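Local coordinates for OmpA family protein (Klebsiella pneumoniae subsp. pneumoniae, PDB 7RJJ) that probably binds cell-wall peptidoglycan through this OmpA-like domain, which here holds D-alanine in its pocket, at residues N60-R72 with S84-P96. Sequence-based numbering, arbitrary orientation.
With DAL (D-alanine), chain C.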
ATOM      1  N   ASN A  60       7.316 -13.239  -3.195  1.00 23.43           N
ATOM      2  CA  ASN A  60       6.205 -12.259  -3.291  1.00 20.89           C
ATOM      3  C   ASN A  60       5.864 -11.739  -1.891  1.00 20.01           C
ATOM      4  O   ASN A  60       5.505 -10.575  -1.786  1.00 18.29           O
ATOM      5  CB  ASN A  60       5.004 -12.855  -4.029  1.00 19.89           C
ATOM      6  CG  ASN A  60       5.243 -12.951  -5.524  1.00 20.10           C
ATOM      7  OD1 ASN A  60       5.917 -12.099  -6.109  1.00 19.82           O
ATOM      8  ND2 ASN A  60       4.675 -13.964  -6.154  1.00 20.31           N
ATOM      9  N   GLN A  61       6.004 -12.563  -0.848  1.00 21.55           N
ATOM     10  CA  GLN A  61       5.699 -12.044   0.512  1.00 21.31           C
ATOM     11  C   GLN A  61       6.648 -10.880   0.821  1.00 20.53           C
ATOM     12  O   GLN A  61       6.156  -9.789   1.214  1.00 19.48           O
ATOM     13  CB  GLN A  61       5.805 -13.153   1.557  1.00 24.73           C
ATOM     14  CG  GLN A  61       5.590 -12.658   2.974  1.00 26.20           C
ATOM     15  CD  GLN A  61       4.240 -12.010   3.157  1.00 25.47           C
ATOM     16  OE1 GLN A  61       3.265 -12.363   2.493  1.00 26.38           O
ATOM     17  NE2 GLN A  61       4.166 -11.077   4.094  1.00 25.97           N
ATOM     18  N   LEU A  62       7.955 -11.090   0.649  0.60 22.14           N
ATOM     19  CA  LEU A  62       8.952 -10.019   0.928  0.60 22.90           C
ATOM     20  C   LEU A  62       8.657  -8.808   0.037  0.60 20.92           C
ATOM     21  O   LEU A  62       8.665  -7.679   0.556  0.60 20.46           O
ATOM     22  CB  LEU A  62      10.370 -10.545   0.677  0.60 25.94           C
ATOM     23  CG  LEU A  62      11.500  -9.530   0.889  0.60 28.02           C
ATOM     24  CD1 LEU A  62      11.553  -9.046   2.331  0.60 28.90           C
ATOM     25  CD2 LEU A  62      12.842 -10.125   0.496  0.60 31.52           C
ATOM     26  N   LEU A  63       8.439  -9.045  -1.258  1.00 20.26           N
ATOM     27  CA  LEU A  63       8.145  -7.945  -2.213  1.00 19.21           C
ATOM     28  C   LEU A  63       6.923  -7.147  -1.746  1.00 17.22           C
ATOM     29  O   LEU A  63       7.003  -5.904  -1.770  1.00 17.51           O
ATOM     30  CB  LEU A  63       7.893  -8.539  -3.600  1.00 19.12           C
ATOM     31  CG  LEU A  63       7.456  -7.541  -4.668  1.00 18.82           C
ATOM     32  CD1 LEU A  63       8.431  -6.381  -4.754  1.00 20.67           C
ATOM     33  CD2 LEU A  63       7.301  -8.218  -6.021  1.00 19.23           C
ATOM     34  N   SER A  64       5.846  -7.837  -1.356  1.00 19.01           N
ATOM     35  CA  SER A  64       4.613  -7.145  -0.902  1.00 17.08           C
ATOM     36  C   SER A  64       4.937  -6.238   0.288  1.00 15.98           C
ATOM     37  O   SER A  64       4.395  -5.125   0.371  1.00 14.50           O
ATOM     38  CB  SER A  64       3.518  -8.135  -0.569  1.00 16.96           C
ATOM     39  OG  SER A  64       3.772  -8.836   0.650  1.00 17.25           O
ATOM     40  N   LEU A  65       5.825  -6.693   1.162  1.00 16.85           N
ATOM     41  CA  LEU A  65       6.165  -5.898   2.365  1.00 16.35           C
ATOM     42  C   LEU A  65       7.037  -4.706   1.949  1.00 16.15           C
ATOM     43  O   LEU A  65       6.818  -3.607   2.494  1.00 14.75           O
ATOM     44  CB  LEU A  65       6.862  -6.829   3.358  1.00 18.14           C
ATOM     45  CG  LEU A  65       6.924  -6.352   4.800  1.00 18.40           C
ATOM     46  CD1 LEU A  65       5.521  -6.121   5.372  1.00 17.33           C
ATOM     47  CD2 LEU A  65       7.687  -7.370   5.622  1.00 20.36           C
ATOM     48  N   LYS A  66       7.954  -4.896   0.991  1.00 17.38           N
ATOM     49  CA  LYS A  66       8.804  -3.755   0.549  1.00 17.98           C
ATOM     50  C   LYS A  66       7.922  -2.684  -0.108  1.00 16.53           C
ATOM     51  O   LYS A  66       8.237  -1.488   0.022  1.00 16.52           O
ATOM     52  CB  LYS A  66       9.931  -4.204  -0.388  1.00 20.52           C
ATOM     53  CG  LYS A  66      11.023  -5.041   0.270  1.00 22.50           C
ATOM     54  CD  LYS A  66      12.266  -5.204  -0.579  1.00 25.32           C
ATOM     55  CE  LYS A  66      13.387  -5.904   0.153  1.00 27.59           C
ATOM     56  NZ  LYS A  66      14.604  -6.036  -0.687  1.00 30.79           N
ATOM     57  N   ARG A  67       6.827  -3.095  -0.745  1.00 15.59           N
ATOM     58  CA  ARG A  67       5.927  -2.126  -1.419  1.00 14.71           C
ATOM     59  C   ARG A  67       5.208  -1.301  -0.354  1.00 13.32           C
ATOM     60  O   ARG A  67       5.052  -0.092  -0.558  1.00 13.06           O
ATOM     61  CB  ARG A  67       4.939  -2.858  -2.327  1.00 14.57           C
ATOM     62  CG  ARG A  67       5.596  -3.375  -3.601  1.00 16.20           C
ATOM     63  CD  ARG A  67       4.720  -4.278  -4.441  1.00 16.50           C
ATOM     64  NE  ARG A  67       5.403  -4.463  -5.719  1.00 18.41           N
ATOM     65  CZ  ARG A  67       5.094  -5.357  -6.655  1.00 19.59           C
ATOM     66  NH1 ARG A  67       4.093  -6.212  -6.480  1.00 19.00           N
ATOM     67  NH2 ARG A  67       5.806  -5.378  -7.769  1.00 21.53           N
ATOM     68  N   ALA A  68       4.763  -1.963   0.711  1.00 12.55           N
ATOM     69  CA  ALA A  68       4.088  -1.246   1.814  1.00 11.82           C
ATOM     70  C   ALA A  68       5.102  -0.284   2.439  1.00 12.28           C
ATOM     71  O   ALA A  68       4.741   0.860   2.682  1.00 12.03           O
ATOM     72  CB  ALA A  68       3.553  -2.232   2.820  1.00 11.39           C
ATOM     73  N   GLU A  69       6.361  -0.702   2.549  1.00 13.69           N
ATOM     74  CA  GLU A  69       7.403   0.187   3.139  1.00 14.94           C
ATOM     75  C   GLU A  69       7.670   1.395   2.223  1.00 15.43           C
ATOM     76  O   GLU A  69       7.914   2.479   2.771  1.00 15.59           O
ATOM     77  CB  GLU A  69       8.679  -0.597   3.424  1.00 16.73           C
ATOM     78  CG  GLU A  69       8.505  -1.604   4.544  1.00 17.17           C
ATOM     79  CD  GLU A  69       9.685  -2.541   4.733  1.00 19.62           C
ATOM     80  OE1 GLU A  69      10.580  -2.550   3.866  1.00 21.96           O
ATOM     81  OE2 GLU A  69       9.696  -3.274   5.736  1.00 21.29           O
ATOM     82  N   SER A  70       7.658   1.213   0.897  1.00 16.20           N
ATOM     83  CA  SER A  70       7.888   2.352  -0.042  1.00 17.26           C
ATOM     84  C   SER A  70       6.793   3.412   0.148  1.00 16.30           C
ATOM     85  O   SER A  70       7.122   4.610   0.158  1.00 17.08           O
ATOM     86  CB  SER A  70       7.957   1.907  -1.483  1.00 18.34           C
ATOM     87  OG  SER A  70       9.116   1.125  -1.733  1.00 20.25           O
ATOM     88  N   VAL A  71       5.532   2.978   0.247  1.00 15.17           N
ATOM     89  CA  VAL A  71       4.375   3.900   0.455  1.00 14.52           C
ATOM     90  C   VAL A  71       4.487   4.523   1.849  1.00 14.58           C
ATOM     91  O   VAL A  71       4.348   5.750   1.941  1.00 14.75           O
ATOM     92  CB  VAL A  71       3.039   3.176   0.215  1.00 13.56           C
ATOM     93  CG1 VAL A  71       1.842   4.009   0.628  1.00 13.28           C
ATOM     94  CG2 VAL A  71       2.899   2.749  -1.235  1.00 14.25           C
ATOM     95  N   ARG A  72       4.787   3.725   2.877  1.00 14.47           N
ATOM     96  CA  ARG A  72       4.965   4.297   4.238  1.00 15.50           C
ATOM     97  C   ARG A  72       6.028   5.396   4.161  1.00 16.40           C
ATOM     98  O   ARG A  72       5.745   6.537   4.589  1.00 16.74           O
ATOM     99  CB  ARG A  72       5.406   3.233   5.252  1.00 15.94           C
ATOM    100  CG  ARG A  72       5.803   3.790   6.613  1.00 17.55           C
ATOM    101  CD  ARG A  72       6.615   2.794   7.411  1.00 19.52           C
ATOM    102  NE  ARG A  72       7.895   2.560   6.754  1.00 21.57           N
ATOM    103  CZ  ARG A  72       8.665   1.500   6.936  1.00 22.10           C
ATOM    104  NH1 ARG A  72       8.288   0.527   7.746  1.00 23.09           N
ATOM    105  NH2 ARG A  72       9.795   1.392   6.258  1.00 23.96           N
ATOM    106  N   SER A  84       5.371   6.891  13.732  1.00 18.98           N
ATOM    107  CA  SER A  84       4.620   5.942  14.602  1.00 18.49           C
ATOM    108  C   SER A  84       3.191   5.707  14.097  1.00 17.32           C
ATOM    109  O   SER A  84       2.555   4.773  14.603  1.00 16.99           O
ATOM    110  CB  SER A  84       4.593   6.403  16.034  1.00 20.01           C
ATOM    111  OG  SER A  84       3.852   7.596  16.177  1.00 20.81           O
ATOM    112  N   CYS A  85       2.708   6.493  13.132  1.00 16.92           N
ATOM    113  CA  CYS A  85       1.304   6.307  12.658  1.00 16.64           C
ATOM    114  C   CYS A  85       1.132   5.013  11.858  1.00 14.58           C
ATOM    115  O   CYS A  85      -0.017   4.531  11.755  1.00 14.44           O
ATOM    116  CB  CYS A  85       0.883   7.433  11.720  1.00 17.98           C
ATOM    117  SG  CYS A  85       0.921   9.071  12.480  1.00 22.02           S
ATOM    118  N   PHE A  86       2.227   4.475  11.319  1.00 13.38           N
ATOM    119  CA  PHE A  86       2.131   3.352  10.354  1.00 12.13           C
ATOM    120  C   PHE A  86       2.368   1.959  10.947  1.00 11.89           C
ATOM    121  O   PHE A  86       3.120   1.781  11.928  1.00 12.32           O
ATOM    122  CB  PHE A  86       3.173   3.551   9.255  1.00 11.97           C
ATOM    123  CG  PHE A  86       3.088   4.890   8.570  1.00 12.13           C
ATOM    124  CD1 PHE A  86       2.247   5.075   7.493  1.00 11.77           C
ATOM    125  CD2 PHE A  86       3.835   5.972   9.020  1.00 13.11           C
ATOM    126  CE1 PHE A  86       2.155   6.309   6.865  1.00 12.41           C
ATOM    127  CE2 PHE A  86       3.741   7.205   8.393  1.00 13.66           C
ATOM    128  CZ  PHE A  86       2.904   7.366   7.313  1.00 13.38           C
ATOM    129  N   ALA A  87       1.684   0.991  10.325  1.00 11.01           N
ATOM    130  CA  ALA A  87       1.870  -0.453  10.575  1.00 11.09           C
ATOM    131  C   ALA A  87       1.909  -1.097   9.190  1.00 10.71           C
ATOM    132  O   ALA A  87       0.935  -0.874   8.413  1.00 10.24           O
ATOM    133  CB  ALA A  87       0.792  -1.014  11.464  1.00 11.49           C
ATOM    134  N   VAL A  88       3.022  -1.751   8.834  1.00 11.07           N
ATOM    135  CA  VAL A  88       3.110  -2.304   7.450  1.00 10.86           C
ATOM    136  C   VAL A  88       2.858  -3.807   7.470  1.00 11.15           C
ATOM    137  O   VAL A  88       3.347  -4.508   8.364  1.00 12.00           O
ATOM    138  CB  VAL A  88       4.405  -1.917   6.701  1.00 11.51           C
ATOM    139  CG1 VAL A  88       4.528  -0.401   6.550  1.00 11.41           C
ATOM    140  CG2 VAL A  88       5.649  -2.496   7.297  1.00 12.62           C
ATOM    141  N   GLN A  89       2.143  -4.258   6.441  1.00 10.80           N
ATOM    142  CA  GLN A  89       1.643  -5.641   6.290  1.00 11.28           C
ATOM    143  C   GLN A  89       1.905  -6.122   4.868  1.00 11.57           C
ATOM    144  O   GLN A  89       1.941  -5.276   3.971  1.00 11.02           O
ATOM    145  CB  GLN A  89       0.135  -5.611   6.542  1.00 10.96           C
ATOM    146  CG  GLN A  89      -0.572  -6.947   6.418  1.00 11.83           C
ATOM    147  CD  GLN A  89      -2.059  -6.803   6.649  1.00 12.05           C
ATOM    148  OE1 GLN A  89      -2.622  -5.715   6.571  1.00 11.53           O
ATOM    149  NE2 GLN A  89      -2.724  -7.917   6.894  1.00 13.17           N
ATOM    150  N   GLY A  90       2.139  -7.419   4.700  1.00 12.78           N
ATOM    151  CA  GLY A  90       2.308  -7.973   3.347  1.00 13.60           C
ATOM    152  C   GLY A  90       1.368  -9.142   3.156  1.00 14.50           C
ATOM    153  O   GLY A  90       1.274  -9.955   4.069  1.00 15.18           O
ATOM    154  N   TYR A  91       0.631  -9.154   2.052  1.00 14.79           N
ATOM    155  CA  TYR A  91      -0.262 -10.286   1.703  1.00 16.27           C
ATOM    156  C   TYR A  91       0.357 -11.131   0.591  1.00 17.69           C
ATOM    157  O   TYR A  91      -0.256 -12.140   0.196  1.00 19.18           O
ATOM    158  CB  TYR A  91      -1.623  -9.797   1.217  1.00 16.15           C
ATOM    159  CG  TYR A  91      -2.566  -9.393   2.312  1.00 16.03           C
ATOM    160  CD1 TYR A  91      -3.378 -10.329   2.926  1.00 17.42           C
ATOM    161  CD2 TYR A  91      -2.649  -8.082   2.737  1.00 15.20           C
ATOM    162  CE1 TYR A  91      -4.253  -9.966   3.935  1.00 17.50           C
ATOM    163  CE2 TYR A  91      -3.518  -7.707   3.744  1.00 15.31           C
ATOM    164  CZ  TYR A  91      -4.336  -8.649   4.331  1.00 16.32           C
ATOM    165  OH  TYR A  91      -5.199  -8.278   5.323  1.00 17.06           O
ATOM    166  N   GLY A  92       1.504 -10.714   0.050  1.00 17.90           N
ATOM    167  CA  GLY A  92       2.085 -11.496  -1.060  1.00 19.62           C
ATOM    168  C   GLY A  92       1.108 -11.563  -2.221  1.00 20.23           C
ATOM    169  O   GLY A  92       0.475 -10.526  -2.518  1.00 18.52           O
ATOM    170  N   GLU A  93       0.952 -12.748  -2.821  1.00 22.57           N
ATOM    171  CA  GLU A  93       0.039 -12.941  -3.981  1.00 24.09           C
ATOM    172  C   GLU A  93      -1.325 -13.467  -3.513  1.00 24.25           C
ATOM    173  O   GLU A  93      -2.176 -13.756  -4.380  1.00 25.07           O
ATOM    174  CB  GLU A  93       0.649 -13.985  -4.923  1.00 26.80           C
ATOM    175  CG  GLU A  93       0.741 -15.364  -4.280  1.00 28.80           C
ATOM    176  CD  GLU A  93       1.632 -16.375  -4.976  1.00 32.02           C
ATOM    177  OE1 GLU A  93       2.614 -15.968  -5.636  1.00 33.16           O
ATOM    178  OE2 GLU A  93       1.327 -17.576  -4.866  1.00 34.48           O
ATOM    179  N   SER A  94      -1.532 -13.553  -2.204  1.00 23.65           N
ATOM    180  CA  SER A  94      -2.745 -14.216  -1.658  1.00 24.74           C
ATOM    181  C   SER A  94      -4.069 -13.494  -1.956  1.00 24.67           C
ATOM    182  O   SER A  94      -5.075 -14.226  -1.999  1.00 26.13           O
ATOM    183  CB  SER A  94      -2.589 -14.432  -0.173  1.00 24.46           C
ATOM    184  OG  SER A  94      -2.503 -13.194   0.510  1.00 22.26           O
ATOM    185  N   ARG A  95      -4.106 -12.164  -2.171  1.00 21.11           N
ATOM    186  CA  ARG A  95      -5.450 -11.513  -2.342  1.00 21.52           C
ATOM    187  C   ARG A  95      -5.555 -10.603  -3.558  1.00 20.57           C
ATOM    188  O   ARG A  95      -5.729  -9.391  -3.432  1.00 19.19           O
ATOM    189  CB  ARG A  95      -5.826 -10.705  -1.105  1.00 21.99           C
ATOM    190  CG  ARG A  95      -6.026 -11.594   0.101  1.00 24.49           C
ATOM    191  CD  ARG A  95      -6.739 -10.862   1.188  1.00 24.99           C
ATOM    192  NE  ARG A  95      -6.820 -11.756   2.313  1.00 27.64           N
ATOM    193  CZ  ARG A  95      -7.325 -11.432   3.480  1.00 28.21           C
ATOM    194  NH1 ARG A  95      -7.797 -10.209   3.682  1.00 28.69           N
ATOM    195  NH2 ARG A  95      -7.340 -12.331   4.446  1.00 29.92           N
ATOM    196  N   PRO A  96      -5.579 -11.184  -4.773  1.00 21.17           N
ATOM    197  CA  PRO A  96      -5.728 -10.393  -5.990  1.00 20.63           C
ATOM    198  C   PRO A  96      -7.076  -9.645  -6.063  1.00 21.20           C
ATOM    199  O   PRO A  96      -8.057 -10.108  -5.461  1.00 21.44           O
ATOM    200  CB  PRO A  96      -5.631 -11.452  -7.102  1.00 21.93           C
ATOM    201  CG  PRO A  96      -6.043 -12.752  -6.430  1.00 23.20           C
ATOM    202  CD  PRO A  96      -5.501 -12.632  -5.025  1.00 22.67           C
TER
HETATM  203  N   DAL C 601       4.877 -11.252  -8.651  1.00 24.99           N
HETATM  204  CA  DAL C 601       5.581 -10.179  -9.417  1.00 25.85           C
HETATM  205  CB  DAL C 601       7.071 -10.387  -9.341  1.00 29.05           C
HETATM  206  C   DAL C 601       5.170  -8.801  -8.881  1.00 25.73           C
HETATM  207  O   DAL C 601       5.831  -7.799  -9.150  1.00 23.42           O
HETATM  208  OXT DAL C 601       4.160  -8.644  -8.190  1.00 22.22           O
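From Gln61 against Gly92 to Arg72 against Phe86, helix 60-72 runs back along strand 86-90, the two axes coming within 6.7 Å at 151°. This is the return half of the beta-alpha-beta unit of the OmpA-like fold: strand 43-49, helix 57-77, then strand 86-90 at the edge of the sheet, parallel to 43-49. The glycines let the backbones close in, Gln61 CA and Gly92 CA being 4.0 Å apart. Over Gly90, Ser64 turns OG between its own N and carbonyl carbon (chi1 73°); from there it donates to Gln61 O one turn back and accepts a weak bond from Gly92 N. Gln61, bent at chi2 (59°), swings its amide over the strand, and NE2 donates to Gly90 O at 3.1 Å; the bond lies in the amide plane but reaches the oxygen from above the carbonyl plane. Gly92, with positive phi, sits in the type II' turn Tyr91-Ser94. Farther along, the contact becomes apolar: Ala68 CB meets Val88 CB at 4.0 Å, while Leu65 CD1 lies beside Val88 CG2 and the backbone of Gln89 and Gly90. Arg72 lays CG over one face of the Phe86 ring, a CH-pi contact 3.9 Å from the centroid, and its CD packs on Val88 CG1; the guanidinium is turned steeply to the ring plane. At the other end lies the D-alanine site. Arg67 grips the ligand carboxylate with NH1 and NH2, and is itself held by the carbonyls of His50 and Lys19. Asn60 divides its amide: OD1 accepts from the ligand's N, whereas ND2, also bonded to Val54 O, donates at 2.9 Å to Glu93 OE1, met nearly end-on along the C-O bond.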